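Local coordinates for protein internalin (Listeria monocytogenes serotype 4b, PDB 4FMZ) that probably acts in adhesion to or invasion of host cells, as a leucine-rich-repeat protein of the internalin family, at residues A19-K31 with Q40-A52. Residues are numbered along the deposited sequence; the frame is centred on the assembly and turned at random. Where two conformers were deposited one is given.
Sequences ADLAEGIRAVLQK and QEELESITKLVVA. With EDO (1,2-ethanediol), chain D.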
loop_
_atom_site.group_PDB
_atom_site.type_symbol
_atom_site.label_atom_id
_atom_site.label_comp_id
_atom_site.label_asym_id
_atom_site.label_seq_id
_atom_site.Cartn_x
_atom_site.Cartn_y
_atom_site.Cartn_z
ATOM N N ALA A 19 -31.201 8.717 2.162
ATOM C CA ALA A 19 -31.934 7.517 1.752
ATOM C C ALA A 19 -31.080 6.242 1.809
ATOM O O ALA A 19 -31.572 5.235 2.306
ATOM C CB ALA A 19 -32.498 7.704 0.349
ATOM N N ASP A 20 -29.821 6.278 1.329
ATOM C CA ASP A 20 -28.959 5.093 1.332
ATOM C C ASP A 20 -28.519 4.712 2.746
ATOM O O ASP A 20 -28.548 3.525 3.080
ATOM C CB ASP A 20 -27.769 5.260 0.404
ATOM C CG ASP A 20 -28.167 5.172 -1.065
ATOM O OD1 ASP A 20 -29.229 4.574 -1.368
ATOM O OD2 ASP A 20 -27.427 5.693 -1.908
ATOM N N LEU A 21 -28.177 5.700 3.587
ATOM C CA LEU A 21 -27.832 5.418 4.975
ATOM C C LEU A 21 -29.068 4.873 5.733
ATOM O O LEU A 21 -28.938 3.886 6.456
ATOM C CB LEU A 21 -27.270 6.650 5.670
ATOM C CG LEU A 21 -26.755 6.445 7.117
ATOM C CD1 LEU A 21 -25.728 5.294 7.219
ATOM C CD2 LEU A 21 -26.143 7.696 7.615
ATOM N N ALA A 22 -30.262 5.464 5.514
ATOM C CA ALA A 22 -31.508 4.991 6.149
ATOM C C ALA A 22 -31.768 3.525 5.753
ATOM O O ALA A 22 -32.077 2.716 6.620
ATOM C CB ALA A 22 -32.683 5.872 5.751
ATOM N N GLU A 23 -31.529 3.171 4.464
ATOM C CA GLU A 23 -31.671 1.800 3.964
ATOM C C GLU A 23 -30.707 0.841 4.692
ATOM O O GLU A 23 -31.117 -0.254 5.056
ATOM C CB GLU A 23 -31.477 1.736 2.437
ATOM C CG GLU A 23 -31.433 0.347 1.811
ATOM C CD GLU A 23 -32.549 -0.628 2.127
ATOM O OE1 GLU A 23 -33.685 -0.189 2.429
ATOM O OE2 GLU A 23 -32.282 -1.847 2.041
ATOM N N GLY A 24 -29.476 1.276 4.949
ATOM C CA GLY A 24 -28.488 0.472 5.663
ATOM C C GLY A 24 -28.858 0.206 7.105
ATOM O O GLY A 24 -28.581 -0.881 7.624
ATOM N N ILE A 25 -29.468 1.212 7.772
ATOM C CA ILE A 25 -29.963 1.098 9.147
ATOM C C ILE A 25 -31.140 0.106 9.164
ATOM O O ILE A 25 -31.172 -0.785 10.015
ATOM C CB ILE A 25 -30.336 2.494 9.754
ATOM C CG1 ILE A 25 -29.091 3.427 9.843
ATOM C CG2 ILE A 25 -31.012 2.364 11.134
ATOM C CD1 ILE A 25 -27.933 2.973 10.784
ATOM N N ARG A 26 -32.093 0.255 8.212
ATOM C CA ARG A 26 -33.246 -0.644 8.060
ATOM C C ARG A 26 -32.771 -2.088 7.880
ATOM O O ARG A 26 -33.249 -2.972 8.590
ATOM C CB ARG A 26 -34.119 -0.219 6.860
ATOM C CG ARG A 26 -35.394 -1.065 6.713
ATOM C CD ARG A 26 -35.789 -1.372 5.269
ATOM N NE ARG A 26 -34.743 -2.016 4.454
ATOM C CZ ARG A 26 -34.414 -3.309 4.483
ATOM N NH1 ARG A 26 -35.003 -4.133 5.337
ATOM N NH2 ARG A 26 -33.485 -3.783 3.668
ATOM N N ALA A 27 -31.784 -2.303 6.975
ATOM C CA ALA A 27 -31.236 -3.622 6.664
ATOM C C ALA A 27 -30.522 -4.258 7.857
ATOM O O ALA A 27 -30.763 -5.438 8.120
ATOM C CB ALA A 27 -30.294 -3.546 5.473
ATOM N N VAL A 28 -29.673 -3.506 8.588
ATOM C CA VAL A 28 -28.939 -4.071 9.722
ATOM C C VAL A 28 -29.905 -4.440 10.877
ATOM O O VAL A 28 -29.670 -5.444 11.549
ATOM C CB VAL A 28 -27.743 -3.187 10.192
ATOM C CG1 VAL A 28 -28.194 -1.923 10.930
ATOM C CG2 VAL A 28 -26.743 -3.988 11.024
ATOM N N LEU A 29 -30.990 -3.668 11.081
ATOM C CA LEU A 29 -31.945 -3.939 12.154
ATOM C C LEU A 29 -33.093 -4.855 11.694
ATOM O O LEU A 29 -33.963 -5.192 12.498
ATOM C CB LEU A 29 -32.496 -2.616 12.715
ATOM C CG LEU A 29 -31.510 -1.760 13.540
ATOM C CD1 LEU A 29 -32.018 -0.340 13.687
ATOM C CD2 LEU A 29 -31.231 -2.361 14.928
ATOM N N GLN A 30 -33.083 -5.258 10.404
ATOM C CA GLN A 30 -34.077 -6.116 9.742
ATOM C C GLN A 30 -35.510 -5.574 9.952
ATOM O O GLN A 30 -36.443 -6.306 10.303
ATOM C CB GLN A 30 -33.926 -7.587 10.156
ATOM C CG GLN A 30 -32.628 -8.165 9.587
ATOM C CD GLN A 30 -32.466 -9.634 9.746
ATOM O OE1 GLN A 30 -33.426 -10.399 9.778
ATOM N NE2 GLN A 30 -31.215 -10.055 9.805
ATOM N N LYS A 31 -35.665 -4.262 9.714
ATOM C CA LYS A 31 -36.962 -3.580 9.770
ATOM C C LYS A 31 -37.620 -3.720 8.400
ATOM O O LYS A 31 -36.921 -3.932 7.405
ATOM C CB LYS A 31 -36.804 -2.094 10.172
ATOM C CG LYS A 31 -36.288 -1.870 11.601
ATOM C CD LYS A 31 -37.331 -2.138 12.659
ATOM C CE LYS A 31 -36.749 -2.031 14.049
ATOM N NZ LYS A 31 -37.719 -2.472 15.076
ATOM N N GLN A 40 -33.799 3.971 21.029
ATOM C CA GLN A 40 -32.429 4.261 21.417
ATOM C C GLN A 40 -31.677 2.942 21.626
ATOM O O GLN A 40 -30.528 2.821 21.206
ATOM C CB GLN A 40 -32.430 5.103 22.702
ATOM C CG GLN A 40 -31.030 5.545 23.147
ATOM C CD GLN A 40 -31.053 6.318 24.426
ATOM O OE1 GLN A 40 -32.011 7.020 24.741
ATOM N NE2 GLN A 40 -29.976 6.241 25.177
ATOM N N GLU A 41 -32.358 1.955 22.255
ATOM C CA GLU A 41 -31.840 0.621 22.549
ATOM C C GLU A 41 -31.430 -0.096 21.264
ATOM O O GLU A 41 -30.359 -0.692 21.238
ATOM C CB GLU A 41 -32.877 -0.203 23.333
ATOM C CG GLU A 41 -32.383 -1.573 23.768
ATOM C CD GLU A 41 -33.307 -2.336 24.694
ATOM O OE1 GLU A 41 -33.495 -1.890 25.849
ATOM O OE2 GLU A 41 -33.805 -3.410 24.286
ATOM N N GLU A 42 -32.263 -0.025 20.198
ATOM C CA GLU A 42 -31.963 -0.661 18.917
ATOM C C GLU A 42 -30.774 0.006 18.221
ATOM O O GLU A 42 -29.926 -0.696 17.658
ATOM C CB GLU A 42 -33.191 -0.643 18.000
ATOM C CG GLU A 42 -34.279 -1.607 18.441
ATOM C CD GLU A 42 -35.573 -1.506 17.660
ATOM O OE1 GLU A 42 -35.977 -0.372 17.308
ATOM O OE2 GLU A 42 -36.182 -2.566 17.392
ATOM N N LEU A 43 -30.687 1.351 18.278
ATOM C CA LEU A 43 -29.570 2.070 17.655
ATOM C C LEU A 43 -28.267 1.812 18.405
ATOM O O LEU A 43 -27.217 1.669 17.777
ATOM C CB LEU A 43 -29.841 3.583 17.544
ATOM C CG LEU A 43 -30.961 3.975 16.578
ATOM C CD1 LEU A 43 -31.260 5.447 16.678
ATOM C CD2 LEU A 43 -30.641 3.592 15.127
ATOM N N GLU A 44 -28.355 1.665 19.745
ATOM C CA GLU A 44 -27.193 1.366 20.583
ATOM C C GLU A 44 -26.755 -0.115 20.462
ATOM O O GLU A 44 -25.698 -0.470 20.976
ATOM C CB GLU A 44 -27.478 1.723 22.037
ATOM C CG GLU A 44 -27.460 3.221 22.289
ATOM C CD GLU A 44 -27.883 3.648 23.686
ATOM O OE1 GLU A 44 -28.309 2.785 24.491
ATOM O OE2 GLU A 44 -27.803 4.863 23.968
ATOM N N SER A 45 -27.538 -0.961 19.748
ATOM C CA SER A 45 -27.189 -2.369 19.535
ATOM C C SER A 45 -26.269 -2.559 18.304
ATOM O O SER A 45 -25.709 -3.650 18.135
ATOM C CB SER A 45 -28.446 -3.224 19.383
ATOM O OG SER A 45 -29.047 -3.113 18.101
ATOM N N ILE A 46 -26.116 -1.505 17.460
ATOM C CA ILE A 46 -25.296 -1.551 16.247
ATOM C C ILE A 46 -23.817 -1.322 16.580
ATOM O O ILE A 46 -23.411 -0.200 16.881
ATOM C CB ILE A 46 -25.794 -0.540 15.167
ATOM C CG1 ILE A 46 -27.325 -0.624 14.923
ATOM C CG2 ILE A 46 -24.983 -0.651 13.861
ATOM C CD1 ILE A 46 -27.846 -1.974 14.533
ATOM N N THR A 47 -23.010 -2.382 16.486
ATOM C CA THR A 47 -21.559 -2.329 16.722
ATOM C C THR A 47 -20.814 -2.347 15.382
ATOM O O THR A 47 -19.636 -1.972 15.325
ATOM C CB THR A 47 -21.110 -3.471 17.636
ATOM O OG1 THR A 47 -21.385 -4.723 17.021
ATOM C CG2 THR A 47 -21.753 -3.409 19.011
ATOM N N LYS A 48 -21.510 -2.787 14.307
ATOM C CA LYS A 48 -20.969 -2.894 12.953
ATOM C C LYS A 48 -22.009 -2.434 11.924
ATOM O O LYS A 48 -23.151 -2.923 11.916
ATOM C CB LYS A 48 -20.542 -4.350 12.688
ATOM C CG LYS A 48 -20.020 -4.639 11.285
ATOM C CD LYS A 48 -19.407 -6.037 11.210
ATOM C CE LYS A 48 -18.924 -6.387 9.823
ATOM N NZ LYS A 48 -18.247 -7.708 9.795
ATOM N N LEU A 49 -21.611 -1.490 11.067
ATOM C CA LEU A 49 -22.459 -0.988 9.977
ATOM C C LEU A 49 -21.648 -0.906 8.696
ATOM O O LEU A 49 -20.546 -0.347 8.691
ATOM C CB LEU A 49 -23.092 0.376 10.314
ATOM C CG LEU A 49 -24.085 0.972 9.291
ATOM C CD1 LEU A 49 -25.439 0.267 9.332
ATOM C CD2 LEU A 49 -24.279 2.456 9.527
ATOM N N VAL A 50 -22.197 -1.486 7.609
ATOM C CA VAL A 50 -21.558 -1.506 6.296
ATOM C C VAL A 50 -22.544 -0.971 5.261
ATOM O O VAL A 50 -23.562 -1.611 4.987
ATOM C CB VAL A 50 -21.031 -2.922 5.909
ATOM C CG1 VAL A 50 -20.448 -2.932 4.487
ATOM C CG2 VAL A 50 -19.991 -3.426 6.906
ATOM N N VAL A 51 -22.264 0.218 4.713
ATOM C CA VAL A 51 -23.081 0.823 3.637
ATOM C C VAL A 51 -22.051 1.245 2.587
ATOM O O VAL A 51 -21.624 2.404 2.540
ATOM C CB VAL A 51 -24.061 1.974 4.066
ATOM C CG1 VAL A 51 -24.985 2.387 2.911
ATOM C CG2 VAL A 51 -24.894 1.580 5.277
ATOM N N ALA A 52 -21.578 0.262 1.810
ATOM C CA ALA A 52 -20.524 0.476 0.831
ATOM C C ALA A 52 -21.041 0.441 -0.633
ATOM O O ALA A 52 -21.913 -0.353 -0.981
ATOM C CB ALA A 52 -19.417 -0.554 1.027
HETATM C C1 EDO D . -24.246 -5.227 15.200
HETATM O O1 EDO D . -24.270 -4.378 14.069
HETATM C C2 EDO D . -23.481 -6.516 14.875
HETATM O O2 EDO D . -23.471 -7.314 16.040
HETATM O O HOH W 1 -38.750 -0.101 17.123
#
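Leu49 enters the centre of the contact with its two methyls divided over helix 19-29. CD2 lies 3.9 Å from Leu21 CD1 and touches Ile25 CD1, whereas CD1 rests against Gly24 O and Val28 CG1; all three side chains cross that of Leu49 at about a right angle. CG of Leu49 stands anti to the backbone N (chi1 -176°), which sends the fork between Leu21, Ile25 and Val28. On the same turn, Val51 CG2 sits 3.8 Å from Gly24 CA, close because glycine has no side chain there. Strand 48-50 is the first of the parallel strands, at one end of the array, and pairs with strand 70-72, so the helix closes the N-terminal end of the leucine-rich-repeat solenoid, as the cap domain does in internalins. The helix axis passes 8.9 Å from the strand axis, their N-to-C directions 132° apart. Farther along, Val28 CG1 and Leu29 CD2 both approach Ile46 CD1, a fit left doubtful by the two conformers modelled for Ile46. At the polar edge, Lys31 NZ forms a salt bridge with Glu42 OE2 (2.8 Å), met on the syn side but 25° out of the carboxylate plane. Glu42 OE1 accepts from a water and from Thr39 N, which together with the salt bridge should restrict the carboxylate's rotation.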